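Local coordinates for ectonucleoside triphosphate diphosphohydrolase 4 (Homo sapiens, PDB 6WG5), which belongs to the GDA1/CD39 family of nucleoside phosphatases, related to the actin-like fold, and carries an attached glycan, at residues A285-Q288 with R289-R293; F345-C348 with R349-Q353; K440-C443 with F444-W448. All coordinates share one frame; numbering follows the deposited sequence.

Interaction 1. Residues A285-Q288 with R289-R293. With NAG (2-acetamido-2-deoxy-beta-D-glucopyranose), chain B.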
loop_
_atom_site.group_PDB
_atom_site.type_symbol
_atom_site.label_atom_id
_atom_site.label_comp_id
_atom_site.label_asym_id
_atom_site.label_seq_id
_atom_site.Cartn_x
_atom_site.Cartn_y
_atom_site.Cartn_z
ATOM N N ALA A 285 15.756 3.969 3.817
ATOM C CA ALA A 285 16.176 5.226 3.203
ATOM C C ALA A 285 16.490 6.276 4.260
ATOM O O ALA A 285 17.479 7.010 4.142
ATOM C CB ALA A 285 15.096 5.738 2.252
ATOM N N ALA A 286 15.657 6.368 5.299
ATOM C CA ALA A 286 15.918 7.326 6.367
ATOM C C ALA A 286 17.255 7.042 7.038
ATOM O O ALA A 286 18.026 7.968 7.317
ATOM C CB ALA A 286 14.785 7.298 7.392
ATOM N N ARG A 287 17.549 5.767 7.301
ATOM C CA ARG A 287 18.823 5.417 7.917
ATOM C C ARG A 287 19.989 5.806 7.020
ATOM O O ARG A 287 21.027 6.271 7.506
ATOM C CB ARG A 287 18.859 3.919 8.233
ATOM C CG ARG A 287 20.215 3.402 8.718
ATOM C CD ARG A 287 20.585 3.950 10.089
ATOM N NE ARG A 287 21.984 3.687 10.412
ATOM C CZ ARG A 287 22.573 4.030 11.555
ATOM N NH1 ARG A 287 21.885 4.647 12.507
ATOM N NH2 ARG A 287 23.857 3.753 11.747
ATOM N N GLN A 288 19.840 5.624 5.707
ATOM C CA GLN A 288 20.916 5.986 4.793
ATOM C C GLN A 288 21.110 7.497 4.744
ATOM O O GLN A 288 22.246 7.983 4.740
ATOM C CB GLN A 288 20.630 5.431 3.396
ATOM C CG GLN A 288 21.752 5.667 2.396
ATOM C CD GLN A 288 23.071 5.068 2.850
ATOM O OE1 GLN A 288 23.177 3.859 3.064
ATOM N NE2 GLN A 288 24.083 5.916 3.010
ATOM N N ARG A 289 20.013 8.255 4.707
ATOM C CA ARG A 289 20.124 9.709 4.748
ATOM C C ARG A 289 20.766 10.167 6.051
ATOM O O ARG A 289 21.519 11.148 6.074
ATOM C CB ARG A 289 18.742 10.341 4.577
ATOM C CG ARG A 289 18.087 10.057 3.230
ATOM C CD ARG A 289 16.627 10.461 3.245
ATOM N NE ARG A 289 16.470 11.829 3.720
ATOM C CZ ARG A 289 15.376 12.307 4.301
ATOM N NH1 ARG A 289 15.342 13.572 4.699
ATOM N NH2 ARG A 289 14.321 11.527 4.495
ATOM N N TYR A 290 20.478 9.462 7.147
ATOM C CA TYR A 290 21.070 9.802 8.436
ATOM C C TYR A 290 22.569 9.530 8.435
ATOM O O TYR A 290 23.365 10.375 8.864
ATOM C CB TYR A 290 20.363 9.016 9.543
ATOM C CG TYR A 290 20.965 9.169 10.921
ATOM C CD1 TYR A 290 20.921 10.383 11.589
ATOM C CD2 TYR A 290 21.559 8.091 11.563
ATOM C CE1 TYR A 290 21.465 10.523 12.852
ATOM C CE2 TYR A 290 22.101 8.220 12.824
ATOM C CZ TYR A 290 22.051 9.438 13.465
ATOM O OH TYR A 290 22.596 9.574 14.722
ATOM N N GLU A 291 22.977 8.356 7.946
ATOM C CA GLU A 291 24.401 8.053 7.855
ATOM C C GLU A 291 25.118 9.010 6.914
ATOM O O GLU A 291 26.278 9.360 7.155
ATOM C CB GLU A 291 24.600 6.607 7.396
ATOM C CG GLU A 291 24.153 5.566 8.419
ATOM C CD GLU A 291 24.348 4.138 7.941
ATOM O OE1 GLU A 291 24.859 3.945 6.817
ATOM O OE2 GLU A 291 23.991 3.205 8.691
ATOM N N ASP A 292 24.448 9.447 5.845
ATOM C CA ASP A 292 25.064 10.392 4.920
ATOM C C ASP A 292 25.452 11.682 5.626
ATOM O O ASP A 292 26.504 12.262 5.337
ATOM C CB ASP A 292 24.119 10.688 3.755
ATOM C CG ASP A 292 24.055 9.556 2.747
ATOM O OD1 ASP A 292 24.978 8.714 2.729
ATOM O OD2 ASP A 292 23.083 9.516 1.962
ATOM N N ARG A 293 24.615 12.156 6.553
ATOM C CA ARG A 293 24.917 13.414 7.226
ATOM C C ARG A 293 25.995 13.227 8.288
ATOM O O ARG A 293 26.821 14.122 8.498
ATOM C CB ARG A 293 23.653 14.015 7.844
ATOM C CG ARG A 293 23.728 15.532 7.983
ATOM C CD ARG A 293 22.598 16.109 8.818
ATOM N NE ARG A 293 21.389 16.363 8.038
ATOM C CZ ARG A 293 20.288 16.932 8.526
ATOM N NH1 ARG A 293 20.240 17.307 9.800
ATOM N NH2 ARG A 293 19.232 17.126 7.745
HETATM C C1 NAG B . 14.851 16.873 2.444
HETATM C C2 NAG B . 14.988 16.165 1.092
HETATM C C3 NAG B . 16.349 16.464 0.461
HETATM C C4 NAG B . 16.638 17.960 0.444
HETATM C C5 NAG B . 16.440 18.550 1.832
HETATM C C6 NAG B . 16.582 20.053 1.868
HETATM C C7 NAG B . 13.871 14.027 0.611
HETATM C C8 NAG B . 13.861 12.552 0.881
HETATM N N2 NAG B . 14.816 14.729 1.245
HETATM O O3 NAG B . 16.366 15.954 -0.867
HETATM O O4 NAG B . 17.993 18.174 0.064
HETATM O O5 NAG B . 15.115 18.256 2.287
HETATM O O6 NAG B . 16.077 20.588 3.084
HETATM O O7 NAG B . 13.061 14.556 -0.142
#
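Two neighbouring turns of helix 283-296, in a protein of the GDA1/CD39 family, are joined by side-chain pairs spaced four residues apart, Arg287 with Glu291 and Gln288 with Asp292. Beneath them runs the regular alpha-helical bonding, for instance from Arg289 N to Ala285 O at 2.9 Å. The guanidinium of Arg287 turns its NE edge to Glu291, and NE donates to OE2 at 2.7 Å in a salt bridge. That oxygen is met on its anti side, somewhat out of the carboxylate plane, with the two flat groups nearly perpendicular, 87° apart. Arg287 NH2 adds a weaker, more bent bond to the same OE2 at 3.1 Å. The arginine chain, with CG anti to the backbone N (chi1 173°), bends at chi2, which carries NE toward the carboxylate of the next turn. Its NH1 lies at the edge of the Tyr290 ring, 3.6 Å from CD2, and pairs with Asp319, which also takes a hydrogen bond from Tyr290 OH. On the neighbouring side of the helix, Gln288 NE2 reaches Asp292 OD1 at 3.0 Å; the acceptor lies in the amide plane, but the amide approaches from above the carboxylate. Arg289 extends toward the glycan. The methyl carbon C8 of the N-acetylglucosamine sits over the centre of one guanidinium face, 3.7 Å above its plane, while NH1 and NH2 bond to the backbone oxygens of Phe355 and Gly280. Two carboxylates, of Glu291 and Asp319, thus grip Arg287, would partly balance its charge and limit its rotation, whereas Arg289 directs NH1 and NH2 to carbonyls and offers the sugar a flat face.

Interaction 2. Residues F345-C348 with R349-Q353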
loop_
_atom_site.group_PDB
_atom_site.type_symbol
_atom_site.label_atom_id
_atom_site.label_comp_id
_atom_site.label_asym_id
_atom_site.label_seq_id
_atom_site.Cartn_x
_atom_site.Cartn_y
_atom_site.Cartn_z
ATOM N N PHE A 345 16.899 5.564 22.765
ATOM C CA PHE A 345 15.731 5.667 21.895
ATOM C C PHE A 345 15.209 7.098 21.833
ATOM O O PHE A 345 14.950 7.630 20.747
ATOM C CB PHE A 345 14.646 4.709 22.388
ATOM C CG PHE A 345 13.346 4.817 21.645
ATOM C CD1 PHE A 345 13.157 4.140 20.452
ATOM C CD2 PHE A 345 12.307 5.578 22.152
ATOM C CE1 PHE A 345 11.960 4.231 19.771
ATOM C CE2 PHE A 345 11.107 5.675 21.476
ATOM C CZ PHE A 345 10.933 4.999 20.283
ATOM N N ASP A 346 15.049 7.744 22.991
ATOM C CA ASP A 346 14.523 9.106 23.008
ATOM C C ASP A 346 15.477 10.080 22.330
ATOM O O ASP A 346 15.039 11.021 21.658
ATOM C CB ASP A 346 14.244 9.544 24.446
ATOM C CG ASP A 346 13.024 8.863 25.037
ATOM O OD1 ASP A 346 12.064 8.588 24.283
ATOM O OD2 ASP A 346 13.024 8.604 26.259
ATOM N N LEU A 347 16.785 9.881 22.495
ATOM C CA LEU A 347 17.747 10.761 21.842
ATOM C C LEU A 347 17.808 10.496 20.343
ATOM O O LEU A 347 18.082 11.412 19.560
ATOM C CB LEU A 347 19.127 10.592 22.479
ATOM C CG LEU A 347 20.257 11.471 21.941
ATOM C CD1 LEU A 347 19.904 12.947 22.044
ATOM C CD2 LEU A 347 21.548 11.179 22.688
ATOM N N CYS A 348 17.554 9.254 19.926
ATOM C CA CYS A 348 17.473 8.954 18.501
ATOM C C CYS A 348 16.321 9.706 17.848
ATOM O O CYS A 348 16.465 10.244 16.744
ATOM C CB CYS A 348 17.312 7.448 18.291
ATOM S SG CYS A 348 17.196 6.966 16.561
ATOM N N ARG A 349 15.165 9.752 18.518
ATOM C CA ARG A 349 14.008 10.438 17.953
ATOM C C ARG A 349 14.308 11.907 17.692
ATOM O O ARG A 349 13.933 12.446 16.644
ATOM C CB ARG A 349 12.805 10.297 18.886
ATOM C CG ARG A 349 12.270 8.883 18.998
ATOM C CD ARG A 349 10.923 8.845 19.700
ATOM N NE ARG A 349 10.997 9.325 21.079
ATOM C CZ ARG A 349 10.744 10.573 21.464
ATOM N NH1 ARG A 349 10.399 11.500 20.582
ATOM N NH2 ARG A 349 10.840 10.896 22.746
ATOM N N GLU A 350 14.980 12.575 18.632
ATOM C CA GLU A 350 15.314 13.982 18.436
ATOM C C GLU A 350 16.323 14.164 17.314
ATOM O O GLU A 350 16.262 15.159 16.583
ATOM C CB GLU A 350 15.862 14.580 19.733
ATOM C CG GLU A 350 14.944 14.413 20.932
ATOM C CD GLU A 350 13.561 14.994 20.696
ATOM O OE1 GLU A 350 13.421 15.860 19.806
ATOM O OE2 GLU A 350 12.615 14.582 21.399
ATOM N N THR A 351 17.248 13.218 17.156
ATOM C CA THR A 351 18.300 13.367 16.158
ATOM C C THR A 351 17.745 13.260 14.743
ATOM O O THR A 351 18.194 13.976 13.841
ATOM C CB THR A 351 19.383 12.312 16.383
ATOM O OG1 THR A 351 19.814 12.355 17.750
ATOM C CG2 THR A 351 20.575 12.566 15.475
ATOM N N ILE A 352 16.768 12.372 14.527
ATOM C CA ILE A 352 16.266 12.101 13.183
ATOM C C ILE A 352 15.111 13.011 12.791
ATOM O O ILE A 352 14.630 12.922 11.653
ATOM C CB ILE A 352 15.841 10.623 13.052
ATOM C CG1 ILE A 352 14.690 10.305 14.014
ATOM C CG2 ILE A 352 17.044 9.715 13.303
ATOM C CD1 ILE A 352 14.232 8.862 13.980
ATOM N N GLN A 353 14.654 13.880 13.691
ATOM C CA GLN A 353 13.607 14.848 13.362
ATOM C C GLN A 353 13.851 15.576 12.048
ATOM O O GLN A 353 12.949 15.583 11.196
ATOM C CB GLN A 353 13.477 15.860 14.509
ATOM C CG GLN A 353 12.617 15.391 15.661
ATOM C CD GLN A 353 11.142 15.505 15.361
ATOM O OE1 GLN A 353 10.435 14.503 15.283
ATOM N NE2 GLN A 353 10.666 16.733 15.187
#
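Phe345 and Arg349 stand one turn apart on the short helix 345-352, where a salt-bridge network of Asp346, Arg349 and Glu350 runs over the helix surface. Among the charged groups, Arg349 NH2 gives Asp346 OD1 a fairly straight bond of 3.0 Å (160° at the hydrogen). The oxygen lies in the guanidinium plane, yet the nitrogen comes from above the carboxylate plane; the two side chains run alongside each other. NE adds a weak bond to this OD1, and the link from NH1 to Glu350 OE2 is long, a matter of charge alone. Both main partners are also held from other helices, Arg349 NH1 by Glu451 and Asp346 OD2 by Lys411, so the network ties helix 345-352 to helices 436-456 and 403-414. The apolar contacts start with Phe345, whose CE2 meets Arg349 CD at 3.6 Å; CG of the arginine lies over one ring face, offset toward the rim. A bend at chi3 (-63°) turns the arginine chain from the ring to the aspartate. Cys348 SG, joined in a disulfide to Cys321, packs loosely against Ile352 CG2 at 4.3 Å. The remaining bonds use the backbone. Ile352 N donates to Cys348 O at 3.1 Å, and Leu347 O takes two bonds from a single residue. Thr351 N lies 3.1 Å from Leu347 O, and Thr351 OG1, placed beside its own backbone N by chi1 of -52°, donates its proton to that carbonyl from the opposite face, with OG1 2.7 Å from Leu347 O.

Interaction 3. Residues K440-C443 with F444-W448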
loop_
_atom_site.group_PDB
_atom_site.type_symbol
_atom_site.label_atom_id
_atom_site.label_comp_id
_atom_site.label_asym_id
_atom_site.label_seq_id
_atom_site.Cartn_x
_atom_site.Cartn_y
_atom_site.Cartn_z
ATOM N N LYS A 440 19.840 -5.189 14.030
ATOM C CA LYS A 440 20.752 -4.054 14.094
ATOM C C LYS A 440 20.026 -2.724 13.938
ATOM O O LYS A 440 20.351 -1.755 14.632
ATOM C CB LYS A 440 21.824 -4.207 13.017
ATOM C CG LYS A 440 22.733 -3.008 12.831
ATOM C CD LYS A 440 23.920 -3.393 11.959
ATOM C CE LYS A 440 24.790 -2.203 11.599
ATOM N NZ LYS A 440 25.807 -2.586 10.575
ATOM N N TYR A 441 19.043 -2.653 13.041
ATOM C CA TYR A 441 18.400 -1.392 12.691
ATOM C C TYR A 441 17.007 -1.246 13.292
ATOM O O TYR A 441 16.298 -0.292 12.955
ATOM C CB TYR A 441 18.342 -1.247 11.168
ATOM C CG TYR A 441 19.714 -1.161 10.543
ATOM C CD1 TYR A 441 20.496 -0.025 10.699
ATOM C CD2 TYR A 441 20.233 -2.217 9.805
ATOM C CE1 TYR A 441 21.754 0.060 10.141
ATOM C CE2 TYR A 441 21.496 -2.140 9.238
ATOM C CZ TYR A 441 22.250 -0.998 9.410
ATOM O OH TYR A 441 23.508 -0.905 8.853
ATOM N N GLN A 442 16.602 -2.158 14.179
ATOM C CA GLN A 442 15.313 -2.021 14.852
ATOM C C GLN A 442 15.204 -0.682 15.569
ATOM O O GLN A 442 14.150 -0.037 15.538
ATOM C CB GLN A 442 15.116 -3.173 15.841
ATOM C CG GLN A 442 14.074 -2.923 16.940
ATOM C CD GLN A 442 12.647 -2.931 16.425
ATOM O OE1 GLN A 442 12.361 -3.459 15.351
ATOM N NE2 GLN A 442 11.741 -2.344 17.196
ATOM N N CYS A 443 16.277 -0.254 16.234
ATOM C CA CYS A 443 16.211 0.959 17.042
ATOM C C CYS A 443 15.931 2.179 16.181
ATOM O O CYS A 443 14.970 2.917 16.420
ATOM C CB CYS A 443 17.505 1.134 17.829
ATOM S SG CYS A 443 17.465 0.094 19.263
ATOM N N PHE A 444 16.774 2.416 15.175
ATOM C CA PHE A 444 16.543 3.547 14.290
ATOM C C PHE A 444 15.150 3.479 13.677
ATOM O O PHE A 444 14.414 4.472 13.666
ATOM C CB PHE A 444 17.605 3.594 13.193
ATOM C CG PHE A 444 17.384 4.699 12.203
ATOM C CD1 PHE A 444 17.997 5.927 12.371
ATOM C CD2 PHE A 444 16.538 4.519 11.123
ATOM C CE1 PHE A 444 17.784 6.947 11.472
ATOM C CE2 PHE A 444 16.318 5.538 10.223
ATOM C CZ PHE A 444 16.941 6.756 10.398
ATOM N N LYS A 445 14.764 2.304 13.171
ATOM C CA LYS A 445 13.498 2.196 12.456
ATOM C C LYS A 445 12.303 2.324 13.389
ATOM O O LYS A 445 11.274 2.884 12.996
ATOM C CB LYS A 445 13.449 0.877 11.690
ATOM C CG LYS A 445 14.307 0.888 10.430
ATOM C CD LYS A 445 14.717 -0.510 10.018
ATOM C CE LYS A 445 14.141 -0.888 8.676
ATOM N NZ LYS A 445 14.434 -2.311 8.351
ATOM N N SER A 446 12.410 1.825 14.622
ATOM C CA SER A 446 11.319 1.999 15.576
ATOM C C SER A 446 11.122 3.471 15.916
ATOM O O SER A 446 9.984 3.942 16.029
ATOM C CB SER A 446 11.594 1.189 16.843
ATOM O OG SER A 446 12.750 1.660 17.507
ATOM N N ALA A 447 12.220 4.214 16.078
ATOM C CA ALA A 447 12.121 5.641 16.368
ATOM C C ALA A 447 11.626 6.415 15.155
ATOM O O ALA A 447 10.800 7.326 15.285
ATOM C CB ALA A 447 13.478 6.175 16.818
ATOM N N TRP A 448 12.132 6.077 13.969
ATOM C CA TRP A 448 11.639 6.698 12.746
ATOM C C TRP A 448 10.151 6.425 12.567
ATOM O O TRP A 448 9.372 7.334 12.256
ATOM C CB TRP A 448 12.441 6.181 11.552
ATOM C CG TRP A 448 12.013 6.748 10.237
ATOM C CD1 TRP A 448 11.361 6.090 9.235
ATOM C CD2 TRP A 448 12.213 8.089 9.774
ATOM N NE1 TRP A 448 11.145 6.937 8.174
ATOM C CE2 TRP A 448 11.656 8.170 8.480
ATOM C CE3 TRP A 448 12.807 9.227 10.326
ATOM C CZ2 TRP A 448 11.671 9.344 7.733
ATOM C CZ3 TRP A 448 12.826 10.392 9.580
ATOM C CH2 TRP A 448 12.260 10.442 8.298
HETATM O O HOH W 1 19.306 0.998 14.703
HETATM O O HOH W 2 13.341 -0.484 19.410
#
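The backbone of 440-443 continues without a break into 444-448 as one helix, with Lys445 N bonded to Tyr441 O at 3.0 Å, Ser446 N to Gln442 O at 2.7 Å and Ala447 N to Cys443 O at 3.1 Å. One step earlier the direct bond gives way to a water, which donates to Lys440 O and accepts from Phe444 N, at 2.9 Å from each. Tyr441 lies within this water-bridged turn, with phi/psi of -105°/8°, away from regular helical values. Ser446 folds back on the preceding turn: chi1 of 64° sets OG between its own backbone N and carbonyl carbon, where it lies 2.8 Å from Cys443 O and 3.0 Å from Gln442 O. Its one proton can serve either carbonyl. A second water donates to Ser446 OG and accepts a weak bond from Gln442 NE2, bridging the two side chains, while NE2 also comes within 3.6 Å of Ser446 CB. The glutamine amide is further held through OE1 by Arg438 and through NE2 by the carbonyl of Cys390. All this belongs to the long helix 436-456 of this GDA1/CD39 family fold, against which helices 283-296, 345-352 and 403-414 pack; the Cys443-Cys414 disulfide fastens it to the last. Lys445 lays its aliphatic part along the preceding turn, its CD 3.9 Å from Tyr441 CB, before the chain bends at chi3. The Tyr441 ring carries CG of Lys440 over the centre of one face, and Lys440 NZ forms a salt bridge with Asp328.

All three interactions lie close together, on the same side of the chain's centre, each inside a single helix. Interaction 3, on helix 436-456, is the buried one, and the other two pack on it: Phe444 rests on Ala286 and Arg287 of interaction 1 and on Ile352 of interaction 2. Those two also touch directly, Tyr290 meeting Thr351. Chemistry follows position. The partly buried helices of interactions 1 and 2 carry salt bridges, and interaction 1 alone meets the sugar; between its own segments interaction 3 has no salt bridge and relies on carbonyls, a serine hydroxyl and waters. Disulfides fasten interactions 2 and 3 to different partners, Cys321 and Cys414.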